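Local coordinates for protein tonb-dependent siderophore receptor (Acinetobacter baumannii, PDB 5FP1) that probably takes up iron across the outer membrane by binding ferric siderophores, and may bind ferric enterobactin with micromolar affinity, at residues 36-41 with 475-480; 45-50 with 115-120; 483-488 with 526-531; 538-543 with 570-575. All coordinates share one frame; numbering follows the deposited sequence. Where two conformers were deposited one is given.

Interaction 1 of 4, residues 36-41 with 475-480; sequences PLLDTP and TFKPTE. With C8E ((hydroxyethyloxy)tri(ethyloxy)octane), chain H.
Asp39 and Lys477 meet in a salt bridge, their side chains crossing at about a right angle. Lys477 NZ lies 2.7 Å from Asp39 OD1, on the syn side of the carboxylate but 32° out of its plane. The lysine chain is bent at its last two torsions, chi3 64° and chi4 51°, and this curl brings NZ back over its own turn, where it also donates to Glu480 O at 3.0 Å. That second bond comes from above the carbonyl plane, and Gly482 O is a further acceptor, so the ammonium group is gripped by one carboxylate and two backbone oxygens. The nearby positive charge probably favours the ionised form of Asp39. Beside this charged pair the CD2 methyl of Leu38 rests 3.7 Å from Glu480 O, and its side chain runs obliquely to that of Lys477. At the other end of the contact, Pro41 CB packs 3.7 Å from Thr475 OG1, ring and threonine at about a right angle; the same hydroxyl is 3.3 Å from Asp39 O. The short 3-10 segment 37-39 is steadied from within, because Pro36 O accepts from Asp39 N and Thr40 OG1, which reach it from opposite faces of its plane. On the far side of the 477-480 turn, Thr479 CG2 touches the bound detergent C8E, 3.4 Å from its C4. The arrangement is a plug-to-barrel contact of a TonB-dependent receptor: an N-terminal plug segment held against the end of a barrel strand and the turn that follows it.

Interaction 2 of 4, residues 45-50 with 115-120; sequences SVISKQ and EQVEVT
Ser45, Val46 and Ile47 pair with Val119, Glu118 and Val117 as antiparallel strands whose short axes run at 160° to each other, 4.6 Å apart at closest approach. Ser45 and Val119 form a hydrogen-bonded pair, with Ser45 N to Val119 O at 2.9 Å, and Ile47 with Val117 forms the next, with Ile47 N to Val117 O at 2.8 Å; Val46 and Glu118 between them are a non-hydrogen-bonded pair. On the face that carries Ile47, its CD1 lies 3.9 Å from Val117 CB, the two side chains pointing the same way. Val46 occupies the other face and divides its methyls: CG1 sits 4.0 Å from Gln116 CB, while CG2 comes up to Glu118 CG, Val46 and Glu118 lying side by side. Gln116 has its CG between the backbone N and the carbonyl carbon (chi1 65°), which sends the extended chain obliquely across Val46 CG1 and lets NE2 donate to Glu118 OE2 at 2.9 Å. That carboxylate oxygen receives the bond on its anti lone pair and lies almost in the plane of the Gln116 amide. The other end of the amide, Gln116 OE1, accepts from a water that in turn accepts from Lys49 N, bridging strand and helix start. Lys49 CD passes 3.5 Å from Glu115 OE2, but its ammonium group goes on to a salt bridge with Glu53. Ser28 OG and Ala29 N also bind the Glu118 carboxylate. Ser48 is the N-cap of helix 49-55, bonding Leu51 N. Strand 43-47 is an outermost strand of the plug's mixed sheet, with strand 114-121 between it and strand 135-141.

Interaction 3 of 4, residues 483-488 with 526-531; sequences SIYTSY and GTKWDF. With C8E ((hydroxyethyloxy)tri(ethyloxy)octane), chain C.
Ser483 to Tyr485 pair with Gly526 to Lys528 in an antiparallel contact between two neighbouring strands of the barrel wall, 482-493 and 518-531. The Tyr485-Gly526 pair is hydrogen-bonded in both directions, with Tyr485 N to Gly526 O at 2.8 Å. A chi1 of 70° folds the Tyr485 ring over the partner strand; Gly526 CA is 3.8 Å from the ring centroid, 25° off the normal, a CH-pi contact over the face. With no side chain on Gly526, the ring lies over its backbone, Gly526 N above the ring centre. Beyond it, Tyr485 OH bonds Glu524, and CE2 comes 4.0 Å from Lys528 CE. In this TonB-dependent receptor barrel, Tyr485 and Lys528 stand on the face toward the plug: the tyrosine touches Pro41, and the extended lysine carries NZ to the carbonyls of Leu37, Thr40 and Lys42. The opposite face bears Ile484 and Thr527, side by side and pointing the same way. Thr527 OG1 donates to Ser483 O at 2.7 Å. Ser483 O also accepts from Lys528 N at 3.0 Å, so two donors hold it. The threonine hydroxyl in turn accepts from Trp529 NE1 at 2.8 Å, a bond tilted 26° from the indole plane. Detergent lies along this outer face, C8E C7 being 3.7 Å from Ile484 CG2.

Interaction 4 of 4, residues 538-543 with 570-575; sequences LTAAIF and FELGLN
The beta hairpin of strands 536-555 and 558-575 in the barrel wall is joined here by antiparallel pairing of 538-543 with 570-575. Thr539 with Gly573 and Ala541 with Glu571 are the hydrogen-bonded pairs; Thr539 N reaches Gly573 O at 2.9 Å and Glu571 N reaches Ala541 O at 2.9 Å. On the face of Leu538, Ala540 and Ile542, apolar groups pack against one another. Leu572 CD1 touches two of them, 3.8 Å from Ala540 CB and 4.1 Å from Leu538 CD1. Ile542 crosses Phe570 obliquely, its CD1 3.4 Å from Phe570 CD1, and the same ring carbon also lies 3.3 Å from Ala541 O. This apolar band belongs to the outer surface of a TonB-dependent receptor barrel, consistent with a lipid-facing position, whereas Ala541 and Glu571 on the other face touch Ser43 of the plug. Phe543 and Glu571 meet toward that interior at about a right angle, Phe543 CZ 3.5 Å from Glu571 OE2, with ring and carboxylate planes 50° apart. With chi1 at 54° the Phe543 ring leans across to the neighbouring strand. Arg88 of the plug serves both groups, through a salt bridge to Glu571 OE1 and a cation-pi contact with the Phe543 ring. Further along this face a water near Thr539 OG1 gives a weak bond to Glu571 O.

In the fold
From the N terminus, the chain first passes through 36-41, whose partner 475-480 comes more than 430 residues later; interaction 1 therefore closes a very long loop from plug to barrel. Interaction 2 is nested inside that loop and closes a short one within the plug, touching interaction 1 where Leu37 packs on Val46. Interactions 3 and 4 follow in series, with no crossing, each joining adjacent barrel strands. Strands 459-476, 482-493, 518-531, 536-555 and 558-575 are successive neighbours, so interactions 1, 3 and 4 lie along one patch of wall: Phe476 bonds Ile484, and Thr527 bonds Ala540. Pro41 to Ser487 adds another plug-barrel bond.

Interaction 1 of 4, residues 36-41 with 475-480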
# COMPACT_ATOMS: atom_id res chain seq x y z
N PRO A 36 -22.12 9.21 5.12
CA PRO A 36 -21.98 8.55 3.83
C PRO A 36 -20.94 9.24 2.98
O PRO A 36 -20.64 10.42 3.20
CB PRO A 36 -23.37 8.68 3.18
CG PRO A 36 -24.20 9.52 4.09
CD PRO A 36 -23.51 9.62 5.41
N LEU A 37 -20.35 8.52 2.03
CA LEU A 37 -19.24 9.09 1.29
C LEU A 37 -19.67 10.36 0.51
O LEU A 37 -18.91 11.31 0.41
CB LEU A 37 -18.62 8.04 0.39
CG LEU A 37 -17.91 6.92 1.19
CD1 LEU A 37 -17.38 5.89 0.20
CD2 LEU A 37 -16.80 7.48 2.08
N LEU A 38 -20.90 10.38 0.01
CA LEU A 38 -21.44 11.56 -0.71
C LEU A 38 -21.33 12.86 0.08
O LEU A 38 -21.08 13.93 -0.49
CB LEU A 38 -22.92 11.27 -1.06
CG LEU A 38 -23.69 12.38 -1.79
CD1 LEU A 38 -23.14 12.53 -3.19
CD2 LEU A 38 -25.19 12.03 -1.82
N ASP A 39 -21.50 12.76 1.39
CA ASP A 39 -21.52 13.92 2.25
C ASP A 39 -20.25 14.09 3.04
O ASP A 39 -20.15 15.00 3.86
CB ASP A 39 -22.69 13.79 3.21
CG ASP A 39 -24.02 13.73 2.46
OD1 ASP A 39 -24.06 14.10 1.27
OD2 ASP A 39 -24.98 13.24 3.05
N THR A 40 -19.26 13.24 2.80
CA THR A 40 -18.00 13.32 3.53
C THR A 40 -17.10 14.30 2.80
O THR A 40 -16.89 14.16 1.61
CB THR A 40 -17.37 11.91 3.63
OG1 THR A 40 -18.25 11.04 4.37
CG2 THR A 40 -15.99 11.96 4.29
N PRO A 41 -16.60 15.34 3.50
CA PRO A 41 -15.79 16.38 2.86
C PRO A 41 -14.31 15.98 2.74
O PRO A 41 -13.42 16.68 3.25
CB PRO A 41 -16.00 17.58 3.79
CG PRO A 41 -16.17 16.94 5.14
CD PRO A 41 -16.89 15.66 4.91
N THR A 475 -19.94 20.95 4.46
CA THR A 475 -20.59 20.42 3.29
C THR A 475 -21.93 21.16 3.10
O THR A 475 -22.73 21.26 4.04
CB THR A 475 -20.86 18.93 3.43
OG1 THR A 475 -19.62 18.21 3.57
CG2 THR A 475 -21.57 18.44 2.19
N PHE A 476 -22.14 21.70 1.90
CA PHE A 476 -23.45 22.28 1.52
C PHE A 476 -24.09 21.34 0.54
O PHE A 476 -23.49 20.91 -0.44
CB PHE A 476 -23.32 23.67 0.89
CG PHE A 476 -24.63 24.21 0.40
CD1 PHE A 476 -25.61 24.60 1.31
CD2 PHE A 476 -24.93 24.23 -0.95
CE1 PHE A 476 -26.85 25.04 0.88
CE2 PHE A 476 -26.17 24.68 -1.38
CZ PHE A 476 -27.12 25.08 -0.47
N LYS A 477 -25.34 20.98 0.80
CA LYS A 477 -26.05 20.09 -0.11
C LYS A 477 -27.14 20.85 -0.93
O LYS A 477 -28.21 21.14 -0.40
CB LYS A 477 -26.68 18.95 0.68
CG LYS A 477 -25.65 18.05 1.39
CD LYS A 477 -26.28 16.87 2.13
CE LYS A 477 -26.97 15.89 1.23
NZ LYS A 477 -26.12 15.44 0.09
N PRO A 478 -26.88 21.12 -2.22
CA PRO A 478 -27.90 21.81 -3.01
C PRO A 478 -29.16 21.00 -3.16
O PRO A 478 -30.25 21.58 -3.23
CB PRO A 478 -27.24 21.99 -4.37
CG PRO A 478 -25.77 21.97 -4.07
CD PRO A 478 -25.65 20.93 -3.00
N THR A 479 -29.01 19.68 -3.24
CA THR A 479 -30.09 18.71 -3.21
C THR A 479 -29.63 17.53 -2.38
O THR A 479 -28.44 17.46 -1.99
CB THR A 479 -30.43 18.16 -4.61
OG1 THR A 479 -29.41 17.25 -5.04
CG2 THR A 479 -30.56 19.24 -5.62
N GLU A 480 -30.53 16.59 -2.12
CA GLU A 480 -30.15 15.47 -1.25
C GLU A 480 -29.06 14.59 -1.92
O GLU A 480 -28.30 13.92 -1.23
CB GLU A 480 -31.37 14.63 -0.85
CG GLU A 480 -31.92 13.79 -1.97
CD GLU A 480 -33.17 13.02 -1.58
OE1 GLU A 480 -33.24 12.54 -0.43
OE2 GLU A 480 -34.08 12.90 -2.43
C1 C8E H . -33.66 20.80 -7.42
C2 C8E H . -32.70 21.73 -6.70
C3 C8E H . -31.78 22.44 -7.67
C4 C8E H . -30.34 21.94 -7.63
C5 C8E H . -29.42 22.87 -8.40
C6 C8E H . -27.96 22.50 -8.14
C7 C8E H . -27.03 23.27 -9.07
C8 C8E H . -25.71 22.52 -9.23
O9 C8E H . -24.67 23.09 -8.43
C10 C8E H . -23.38 22.79 -8.96
C11 C8E H . -22.33 23.06 -7.89
O12 C8E H . -21.02 23.10 -8.46

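Interaction 2 of 4, residues 45-50 with 115-120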
# COMPACT_ATOMS: atom_id res chain seq x y z
N SER A 45 -11.61 6.79 -2.21
CA SER A 45 -11.90 5.85 -3.30
C SER A 45 -12.03 4.45 -2.71
O SER A 45 -11.20 4.02 -1.90
CB SER A 45 -10.79 5.80 -4.33
OG SER A 45 -10.71 7.01 -5.08
N VAL A 46 -13.01 3.70 -3.17
CA VAL A 46 -13.17 2.31 -2.74
C VAL A 46 -12.95 1.37 -3.90
O VAL A 46 -13.60 1.48 -4.94
CB VAL A 46 -14.53 2.07 -2.08
CG1 VAL A 46 -14.66 0.62 -1.63
CG2 VAL A 46 -14.71 3.01 -0.90
N ILE A 47 -11.97 0.49 -3.76
CA ILE A 47 -11.79 -0.59 -4.70
C ILE A 47 -12.81 -1.67 -4.34
O ILE A 47 -12.65 -2.40 -3.37
CB ILE A 47 -10.37 -1.17 -4.66
CG1 ILE A 47 -9.34 -0.07 -4.84
CG2 ILE A 47 -10.20 -2.19 -5.77
CD1 ILE A 47 -7.91 -0.54 -4.67
N SER A 48 -13.90 -1.72 -5.09
CA SER A 48 -15.06 -2.50 -4.68
C SER A 48 -14.87 -4.01 -4.86
O SER A 48 -14.05 -4.47 -5.65
CB SER A 48 -16.29 -2.06 -5.46
OG SER A 48 -16.14 -2.39 -6.83
N LYS A 49 -15.69 -4.77 -4.15
CA LYS A 49 -15.79 -6.23 -4.31
C LYS A 49 -15.95 -6.61 -5.77
O LYS A 49 -15.25 -7.50 -6.27
CB LYS A 49 -16.97 -6.73 -3.49
CG LYS A 49 -17.18 -8.24 -3.51
CD LYS A 49 -18.35 -8.59 -2.60
CE LYS A 49 -18.45 -10.07 -2.28
NZ LYS A 49 -18.98 -10.81 -3.44
N GLN A 50 -16.83 -5.92 -6.48
CA GLN A 50 -17.09 -6.33 -7.86
C GLN A 50 -15.90 -6.03 -8.76
O GLN A 50 -15.61 -6.80 -9.66
CB GLN A 50 -18.36 -5.67 -8.43
CG GLN A 50 -18.78 -6.23 -9.80
CD GLN A 50 -19.11 -7.70 -9.73
OE1 GLN A 50 -19.89 -8.13 -8.89
NE2 GLN A 50 -18.47 -8.49 -10.58
N GLU A 115 -12.64 -7.93 1.39
CA GLU A 115 -13.94 -7.50 0.85
C GLU A 115 -13.78 -6.30 -0.11
O GLU A 115 -14.24 -6.31 -1.25
CB GLU A 115 -14.83 -7.09 2.04
CG GLU A 115 -16.24 -6.65 1.68
CD GLU A 115 -17.16 -7.83 1.32
OE1 GLU A 115 -16.81 -9.01 1.56
OE2 GLU A 115 -18.24 -7.57 0.78
N GLN A 116 -13.11 -5.25 0.37
CA GLN A 116 -12.85 -4.04 -0.41
C GLN A 116 -11.66 -3.30 0.15
O GLN A 116 -11.22 -3.60 1.24
CB GLN A 116 -14.08 -3.10 -0.42
CG GLN A 116 -14.43 -2.53 0.93
CD GLN A 116 -15.88 -2.07 1.03
OE1 GLN A 116 -16.76 -2.66 0.42
NE2 GLN A 116 -16.12 -1.06 1.83
N VAL A 117 -11.11 -2.37 -0.62
CA VAL A 117 -9.97 -1.58 -0.17
C VAL A 117 -10.39 -0.11 -0.22
O VAL A 117 -10.89 0.37 -1.23
CB VAL A 117 -8.75 -1.76 -1.11
CG1 VAL A 117 -7.57 -0.98 -0.55
CG2 VAL A 117 -8.38 -3.22 -1.27
N GLU A 118 -10.22 0.59 0.89
CA GLU A 118 -10.60 1.98 0.98
C GLU A 118 -9.37 2.86 1.01
O GLU A 118 -8.52 2.75 1.94
CB GLU A 118 -11.46 2.21 2.21
CG GLU A 118 -12.71 1.34 2.23
CD GLU A 118 -13.70 1.70 3.31
OE1 GLU A 118 -13.44 2.64 4.12
OE2 GLU A 118 -14.74 1.02 3.35
N VAL A 119 -9.25 3.72 0.00
CA VAL A 119 -8.12 4.65 -0.09
C VAL A 119 -8.55 6.06 0.30
O VAL A 119 -9.32 6.72 -0.43
CB VAL A 119 -7.54 4.66 -1.49
CG1 VAL A 119 -6.28 5.51 -1.55
CG2 VAL A 119 -7.23 3.23 -1.96
N THR A 120 -8.05 6.52 1.44
CA THR A 120 -8.28 7.88 1.86
C THR A 120 -7.22 8.70 1.18
O THR A 120 -6.02 8.38 1.25
CB THR A 120 -8.20 8.03 3.39
OG1 THR A 120 -9.26 7.28 3.97
CG2 THR A 120 -8.32 9.47 3.80
O HOH W 1 -17.35 -3.33 -2.15

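Interaction 3 of 4, residues 483-488 with 526-531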
# COMPACT_ATOMS: atom_id res chain seq x y z
N SER A 483 -23.39 17.41 -3.10
CA SER A 483 -22.59 18.03 -2.06
C SER A 483 -21.54 18.94 -2.67
O SER A 483 -20.99 18.64 -3.73
CB SER A 483 -21.85 16.97 -1.24
OG SER A 483 -20.62 17.52 -0.76
N ILE A 484 -21.27 20.05 -1.99
CA ILE A 484 -20.15 20.91 -2.32
C ILE A 484 -19.48 21.19 -1.00
O ILE A 484 -20.16 21.51 -0.00
CB ILE A 484 -20.57 22.25 -2.96
CG1 ILE A 484 -21.53 22.04 -4.12
CG2 ILE A 484 -19.34 22.98 -3.50
CD1 ILE A 484 -22.20 23.34 -4.54
N TYR A 485 -18.15 21.06 -0.95
CA TYR A 485 -17.48 21.17 0.32
C TYR A 485 -16.15 21.83 0.24
O TYR A 485 -15.54 21.94 -0.84
CB TYR A 485 -17.33 19.77 0.98
CG TYR A 485 -16.34 18.87 0.26
CD1 TYR A 485 -14.98 18.87 0.59
CD2 TYR A 485 -16.77 18.04 -0.76
CE1 TYR A 485 -14.07 18.05 -0.08
CE2 TYR A 485 -15.88 17.20 -1.43
CZ TYR A 485 -14.53 17.21 -1.08
OH TYR A 485 -13.68 16.40 -1.80
N THR A 486 -15.71 22.29 1.41
CA THR A 486 -14.37 22.80 1.67
C THR A 486 -13.89 22.11 2.93
O THR A 486 -14.65 22.01 3.90
CB THR A 486 -14.38 24.31 1.98
OG1 THR A 486 -15.08 25.01 0.95
CG2 THR A 486 -12.96 24.85 2.08
N SER A 487 -12.63 21.68 2.96
CA SER A 487 -12.10 21.09 4.18
C SER A 487 -10.62 21.31 4.38
O SER A 487 -9.88 21.59 3.44
CB SER A 487 -12.43 19.59 4.25
OG SER A 487 -11.69 18.87 3.28
N TYR A 488 -10.23 21.20 5.62
CA TYR A 488 -8.85 21.33 6.02
C TYR A 488 -8.51 20.22 7.01
O TYR A 488 -9.26 19.94 7.94
CB TYR A 488 -8.62 22.70 6.67
CG TYR A 488 -7.21 22.91 7.15
CD1 TYR A 488 -6.18 23.19 6.28
CD2 TYR A 488 -6.91 22.77 8.49
CE1 TYR A 488 -4.88 23.37 6.74
CE2 TYR A 488 -5.63 22.94 8.96
CZ TYR A 488 -4.62 23.24 8.08
OH TYR A 488 -3.33 23.40 8.58
N GLY A 526 -14.30 20.48 -3.05
CA GLY A 526 -14.81 19.45 -3.91
C GLY A 526 -16.31 19.42 -4.06
O GLY A 526 -17.06 20.16 -3.39
N THR A 527 -16.74 18.54 -4.95
CA THR A 527 -18.15 18.29 -5.14
C THR A 527 -18.38 16.81 -5.45
O THR A 527 -17.54 16.14 -6.08
CB THR A 527 -18.74 19.24 -6.23
OG1 THR A 527 -20.17 19.13 -6.24
CG2 THR A 527 -18.19 18.89 -7.58
N LYS A 528 -19.50 16.30 -4.97
CA LYS A 528 -19.90 14.91 -5.18
C LYS A 528 -21.38 14.83 -5.52
O LYS A 528 -22.17 15.54 -4.92
CB LYS A 528 -19.64 14.08 -3.92
CG LYS A 528 -18.19 14.13 -3.39
CD LYS A 528 -17.94 13.07 -2.32
CE LYS A 528 -16.57 13.29 -1.67
NZ LYS A 528 -16.34 12.28 -0.62
N TRP A 529 -21.74 13.92 -6.42
CA TRP A 529 -23.13 13.81 -6.92
C TRP A 529 -23.51 12.38 -7.16
O TRP A 529 -22.78 11.66 -7.85
CB TRP A 529 -23.32 14.60 -8.22
CG TRP A 529 -23.21 16.03 -7.97
CD1 TRP A 529 -22.06 16.77 -7.90
CD2 TRP A 529 -24.29 16.92 -7.64
NE1 TRP A 529 -22.36 18.07 -7.56
CE2 TRP A 529 -23.72 18.19 -7.39
CE3 TRP A 529 -25.67 16.77 -7.56
CZ2 TRP A 529 -24.48 19.31 -7.05
CZ3 TRP A 529 -26.44 17.89 -7.23
CH2 TRP A 529 -25.84 19.14 -6.98
N ASP A 530 -24.64 11.97 -6.59
CA ASP A 530 -25.31 10.74 -7.01
C ASP A 530 -26.29 11.06 -8.13
O ASP A 530 -27.08 11.98 -7.98
CB ASP A 530 -26.08 10.11 -5.85
CG ASP A 530 -25.23 9.20 -4.98
OD1 ASP A 530 -23.99 9.13 -5.17
OD2 ASP A 530 -25.80 8.57 -4.08
N PHE A 531 -26.24 10.29 -9.22
CA PHE A 531 -27.02 10.50 -10.44
C PHE A 531 -27.76 9.24 -10.82
O PHE A 531 -27.44 8.14 -10.34
CB PHE A 531 -26.14 10.77 -11.66
CG PHE A 531 -25.45 12.07 -11.66
CD1 PHE A 531 -26.17 13.26 -11.81
CD2 PHE A 531 -24.07 12.13 -11.56
CE1 PHE A 531 -25.52 14.49 -11.83
CE2 PHE A 531 -23.41 13.36 -11.58
CZ PHE A 531 -24.14 14.54 -11.72
C1 C8E C . -15.70 28.03 3.52
C2 C8E C . -17.19 27.76 3.48
C3 C8E C . -17.44 26.36 2.97
C4 C8E C . -18.74 26.26 2.22
C5 C8E C . -18.92 24.92 1.55
C6 C8E C . -17.89 24.69 0.47
C7 C8E C . -18.29 25.27 -0.85
C8 C8E C . -17.06 25.53 -1.70
O9 C8E C . -16.57 26.82 -1.31
C10 C8E C . -15.19 27.06 -1.62
C11 C8E C . -15.05 27.39 -3.10
O12 C8E C . -15.64 26.36 -3.88
C13 C8E C . -15.53 26.67 -5.27
C14 C8E C . -16.11 25.53 -6.10
O15 C8E C . -17.49 25.77 -6.38
C16 C8E C . -17.69 26.21 -7.73
C17 C8E C . -19.09 25.84 -8.20
O18 C8E C . -19.41 24.56 -7.68

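Interaction 4 of 4, residues 538-543 with 570-575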
# COMPACT_ATOMS: atom_id res chain seq x y z
N LEU A 538 -20.37 10.64 -9.12
CA LEU A 538 -19.28 11.43 -9.66
C LEU A 538 -18.63 12.19 -8.50
O LEU A 538 -19.34 12.71 -7.62
CB LEU A 538 -19.83 12.42 -10.67
CG LEU A 538 -18.87 13.48 -11.19
CD1 LEU A 538 -17.85 12.82 -12.09
CD2 LEU A 538 -19.64 14.55 -11.95
N THR A 539 -17.31 12.25 -8.48
CA THR A 539 -16.59 13.06 -7.49
C THR A 539 -15.55 13.93 -8.22
O THR A 539 -14.96 13.53 -9.23
CB THR A 539 -15.85 12.22 -6.42
OG1 THR A 539 -14.83 11.42 -7.05
CG2 THR A 539 -16.80 11.30 -5.62
N ALA A 540 -15.33 15.12 -7.69
CA ALA A 540 -14.29 16.01 -8.16
C ALA A 540 -13.70 16.73 -6.97
O ALA A 540 -14.43 17.10 -6.04
CB ALA A 540 -14.85 17.00 -9.15
N ALA A 541 -12.39 16.97 -7.00
CA ALA A 541 -11.72 17.67 -5.92
C ALA A 541 -10.50 18.39 -6.44
O ALA A 541 -9.81 17.89 -7.35
CB ALA A 541 -11.31 16.68 -4.84
N ILE A 542 -10.24 19.54 -5.83
CA ILE A 542 -9.08 20.36 -6.11
C ILE A 542 -8.45 20.57 -4.75
O ILE A 542 -9.15 20.82 -3.78
CB ILE A 542 -9.48 21.72 -6.72
CG1 ILE A 542 -9.99 21.52 -8.13
CG2 ILE A 542 -8.32 22.70 -6.71
CD1 ILE A 542 -8.88 21.40 -9.14
N PHE A 543 -7.13 20.47 -4.66
CA PHE A 543 -6.49 20.42 -3.35
C PHE A 543 -5.05 20.86 -3.40
O PHE A 543 -4.40 20.83 -4.44
CB PHE A 543 -6.56 18.99 -2.78
CG PHE A 543 -6.00 17.95 -3.71
CD1 PHE A 543 -4.66 17.66 -3.73
CD2 PHE A 543 -6.84 17.29 -4.57
CE1 PHE A 543 -4.17 16.72 -4.63
CE2 PHE A 543 -6.37 16.36 -5.47
CZ PHE A 543 -5.03 16.07 -5.49
N PHE A 570 -5.80 17.81 -8.81
CA PHE A 570 -7.19 17.64 -9.19
C PHE A 570 -7.47 16.15 -9.34
O PHE A 570 -6.68 15.39 -9.92
CB PHE A 570 -7.44 18.37 -10.52
CG PHE A 570 -8.76 18.05 -11.13
CD1 PHE A 570 -9.93 18.49 -10.55
CD2 PHE A 570 -8.84 17.37 -12.32
CE1 PHE A 570 -11.16 18.24 -11.14
CE2 PHE A 570 -10.06 17.09 -12.91
CZ PHE A 570 -11.22 17.52 -12.31
N GLU A 571 -8.60 15.71 -8.81
CA GLU A 571 -9.00 14.32 -8.93
C GLU A 571 -10.46 14.29 -9.38
O GLU A 571 -11.29 15.08 -8.91
CB GLU A 571 -8.88 13.57 -7.57
CG GLU A 571 -7.46 13.22 -7.15
CD GLU A 571 -7.27 12.97 -5.63
OE1 GLU A 571 -8.25 13.03 -4.84
OE2 GLU A 571 -6.10 12.76 -5.24
N LEU A 572 -10.78 13.33 -10.22
CA LEU A 572 -12.14 13.06 -10.69
C LEU A 572 -12.39 11.55 -10.65
O LEU A 572 -11.51 10.76 -10.99
CB LEU A 572 -12.26 13.59 -12.11
CG LEU A 572 -13.57 13.76 -12.85
CD1 LEU A 572 -14.37 14.92 -12.29
CD2 LEU A 572 -13.21 14.04 -14.31
N GLY A 573 -13.57 11.15 -10.21
CA GLY A 573 -13.94 9.75 -10.10
C GLY A 573 -15.37 9.53 -10.58
O GLY A 573 -16.22 10.41 -10.42
N LEU A 574 -15.63 8.39 -11.19
CA LEU A 574 -16.98 8.03 -11.66
C LEU A 574 -17.18 6.55 -11.49
O LEU A 574 -16.42 5.76 -12.05
CB LEU A 574 -17.19 8.43 -13.14
CG LEU A 574 -18.55 8.04 -13.74
CD1 LEU A 574 -19.69 8.82 -13.11
CD2 LEU A 574 -18.56 8.24 -15.25
N ASN A 575 -18.17 6.15 -10.69
CA ASN A 575 -18.47 4.75 -10.46
C ASN A 575 -19.96 4.43 -10.50
O ASN A 575 -20.78 5.20 -10.00
CB ASN A 575 -17.95 4.31 -9.09
CG ASN A 575 -16.42 4.33 -8.99
OD1 ASN A 575 -15.76 3.33 -9.28
ND2 ASN A 575 -15.86 5.49 -8.64
O HOH W 2 -12.64 12.72 -7.04